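Local coordinates for protein discoidin-2 (Dictyostelium discoideum, PDB 2VM9) that binds galactose and N-acetylgalactosamine as a trimeric, calcium-containing lectin and may take part in spore coat formation, at residues 35-40 with 48-53. Sequence-based numbering, arbitrary orientation.
Sequences LNFSNS and GSESWS. With CA (calcium ion), chain B.
This contact forms part of the calcium site of the discoidin domain, with Asn-39 joining the metal to the segment 48-53. Its OD1 binds calcium at 2.6 Å, while on the other branch of the amide ND2 donates to Gly-48 O at 3.1 Å. That bond is almost straight (177°) and lies in the amide plane, though it comes in from above the Gly-48 carbonyl plane. With OD1 on the metal and ND2 on a carbonyl, the amide is held in one rotation. Ser-40 adds its carbonyl O to the metal, Asp-47 a carboxylate oxygen from the intervening loop, and four waters complete the shell; one of them donates to Gly-48 O.

The Glu-50 side chain stretches out alongside Ser-38 to bring OE2 to Asn-39 N, which donates at 2.9 Å from the anti side, somewhat out of the carboxylate plane. Lys-41 forms a salt bridge with the same oxygen, which probably eases its closeness to Asn-39 OD1, another acceptor. Farther from the metal, the Phe-37 ring turns its edge to Glu-50 CA, 3.6 Å from CD2, and also packs on Ser-21 of the second subunit. Here calcium ties together two loop segments of the F5/8 type C beta-sandwich.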
loop_
_atom_site.group_PDB
_atom_site.type_symbol
_atom_site.label_atom_id
_atom_site.label_comp_id
_atom_site.label_asym_id
_atom_site.label_seq_id
_atom_site.Cartn_x
_atom_site.Cartn_y
_atom_site.Cartn_z
ATOM N N LEU A 35 -15.500 -18.774 -5.712
ATOM C CA LEU A 35 -16.820 -18.878 -6.344
ATOM C C LEU A 35 -16.696 -19.561 -7.700
ATOM O O LEU A 35 -15.796 -19.203 -8.498
ATOM C CB LEU A 35 -17.405 -17.476 -6.537
ATOM C CG LEU A 35 -18.928 -17.445 -6.676
ATOM C CD1 LEU A 35 -19.596 -17.732 -5.317
ATOM C CD2 LEU A 35 -19.332 -16.084 -7.208
ATOM N N ASN A 36 -17.575 -20.541 -7.947
ATOM C CA ASN A 36 -17.649 -21.295 -9.216
ATOM C C ASN A 36 -16.439 -22.204 -9.514
ATOM O O ASN A 36 -16.292 -22.744 -10.633
ATOM C CB ASN A 36 -17.925 -20.349 -10.397
ATOM C CG ASN A 36 -19.319 -19.749 -10.349
ATOM O OD1 ASN A 36 -20.297 -20.450 -10.076
ATOM N ND2 ASN A 36 -19.418 -18.454 -10.632
ATOM N N PHE A 37 -15.581 -22.371 -8.510
ATOM C CA PHE A 37 -14.452 -23.279 -8.635
ATOM C C PHE A 37 -14.939 -24.633 -9.102
ATOM O O PHE A 37 -15.884 -25.193 -8.538
ATOM C CB PHE A 37 -13.681 -23.461 -7.315
ATOM C CG PHE A 37 -12.542 -24.454 -7.448
ATOM C CD1 PHE A 37 -11.382 -24.125 -8.150
ATOM C CD2 PHE A 37 -12.653 -25.728 -6.931
ATOM C CE1 PHE A 37 -10.339 -25.094 -8.321
ATOM C CE2 PHE A 37 -11.632 -26.679 -7.082
ATOM C CZ PHE A 37 -10.470 -26.358 -7.760
ATOM N N SER A 38 -14.306 -25.161 -10.142
ATOM C CA SER A 38 -14.605 -26.517 -10.575
ATOM C C SER A 38 -13.356 -27.115 -11.190
ATOM O O SER A 38 -12.546 -26.407 -11.805
ATOM C CB SER A 38 -15.747 -26.519 -11.577
ATOM O OG SER A 38 -15.303 -25.961 -12.792
ATOM N N ASN A 39 -13.191 -28.416 -11.018
ATOM C CA ASN A 39 -11.979 -29.066 -11.505
ATOM C C ASN A 39 -12.355 -30.270 -12.382
ATOM O O ASN A 39 -13.419 -30.229 -13.042
ATOM C CB ASN A 39 -10.958 -29.323 -10.386
ATOM C CG ASN A 39 -11.533 -30.170 -9.250
ATOM O OD1 ASN A 39 -12.553 -30.845 -9.428
ATOM N ND2 ASN A 39 -10.876 -30.147 -8.092
ATOM N N SER A 40 -11.518 -31.299 -12.440
ATOM C CA SER A 40 -11.774 -32.374 -13.392
ATOM C C SER A 40 -13.085 -33.090 -13.075
ATOM O O SER A 40 -13.417 -33.318 -11.898
ATOM C CB SER A 40 -10.625 -33.376 -13.423
ATOM O OG SER A 40 -10.925 -34.396 -14.363
ATOM N N GLY A 48 -9.338 -32.803 -5.628
ATOM C CA GLY A 48 -9.716 -31.836 -4.608
ATOM C C GLY A 48 -11.206 -31.554 -4.631
ATOM O O GLY A 48 -11.868 -31.709 -5.667
ATOM N N SER A 49 -11.743 -31.146 -3.473
ATOM C CA SER A 49 -13.144 -30.760 -3.386
ATOM C C SER A 49 -13.326 -29.445 -4.128
ATOM O O SER A 49 -12.419 -28.569 -4.148
ATOM C CB SER A 49 -13.534 -30.567 -1.928
ATOM O OG SER A 49 -12.642 -29.689 -1.266
ATOM N N GLU A 50 -14.498 -29.295 -4.719
ATOM C CA GLU A 50 -14.884 -28.012 -5.301
ATOM C C GLU A 50 -15.465 -27.130 -4.186
ATOM O O GLU A 50 -16.663 -26.766 -4.179
ATOM C CB GLU A 50 -15.868 -28.256 -6.444
ATOM C CG GLU A 50 -15.169 -29.005 -7.602
ATOM C CD GLU A 50 -16.109 -29.360 -8.738
ATOM O OE1 GLU A 50 -17.319 -29.421 -8.503
ATOM O OE2 GLU A 50 -15.618 -29.583 -9.852
ATOM N N SER A 51 -14.621 -26.845 -3.196
ATOM C CA SER A 51 -14.994 -26.085 -2.002
ATOM C C SER A 51 -13.774 -26.035 -1.081
ATOM O O SER A 51 -12.880 -26.880 -1.167
ATOM C CB SER A 51 -16.132 -26.780 -1.199
ATOM O OG SER A 51 -15.704 -28.091 -0.728
ATOM N N TRP A 52 -13.771 -25.079 -0.162
ATOM C CA TRP A 52 -13.043 -25.318 1.092
ATOM C C TRP A 52 -13.964 -26.220 1.925
ATOM O O TRP A 52 -15.187 -25.984 1.975
ATOM C CB TRP A 52 -12.839 -24.011 1.855
ATOM C CG TRP A 52 -12.513 -24.241 3.317
ATOM C CD1 TRP A 52 -11.396 -24.864 3.821
ATOM C CD2 TRP A 52 -13.294 -23.833 4.447
ATOM N NE1 TRP A 52 -11.439 -24.867 5.194
ATOM C CE2 TRP A 52 -12.592 -24.256 5.615
ATOM C CE3 TRP A 52 -14.518 -23.165 4.594
ATOM C CZ2 TRP A 52 -13.064 -24.010 6.915
ATOM C CZ3 TRP A 52 -15.005 -22.931 5.905
ATOM C CH2 TRP A 52 -14.275 -23.344 7.036
ATOM N N SER A 53 -13.399 -27.221 2.599
ATOM C CA SER A 53 -14.196 -27.997 3.579
ATOM C C SER A 53 -13.411 -28.072 4.890
ATOM O O SER A 53 -12.222 -28.463 4.876
ATOM C CB SER A 53 -14.475 -29.415 3.065
ATOM O OG SER A 53 -15.187 -29.400 1.829
HETATM CA CA CA B . -12.958 -33.378 -9.498
HETATM O O HOH W 1 -12.937 -33.892 -7.129
HETATM O O HOH W 2 -15.039 -32.401 -9.328
HETATM O O HOH W 3 -11.657 -35.550 -10.639
HETATM O O HOH W 4 -14.403 -35.379 -9.114
#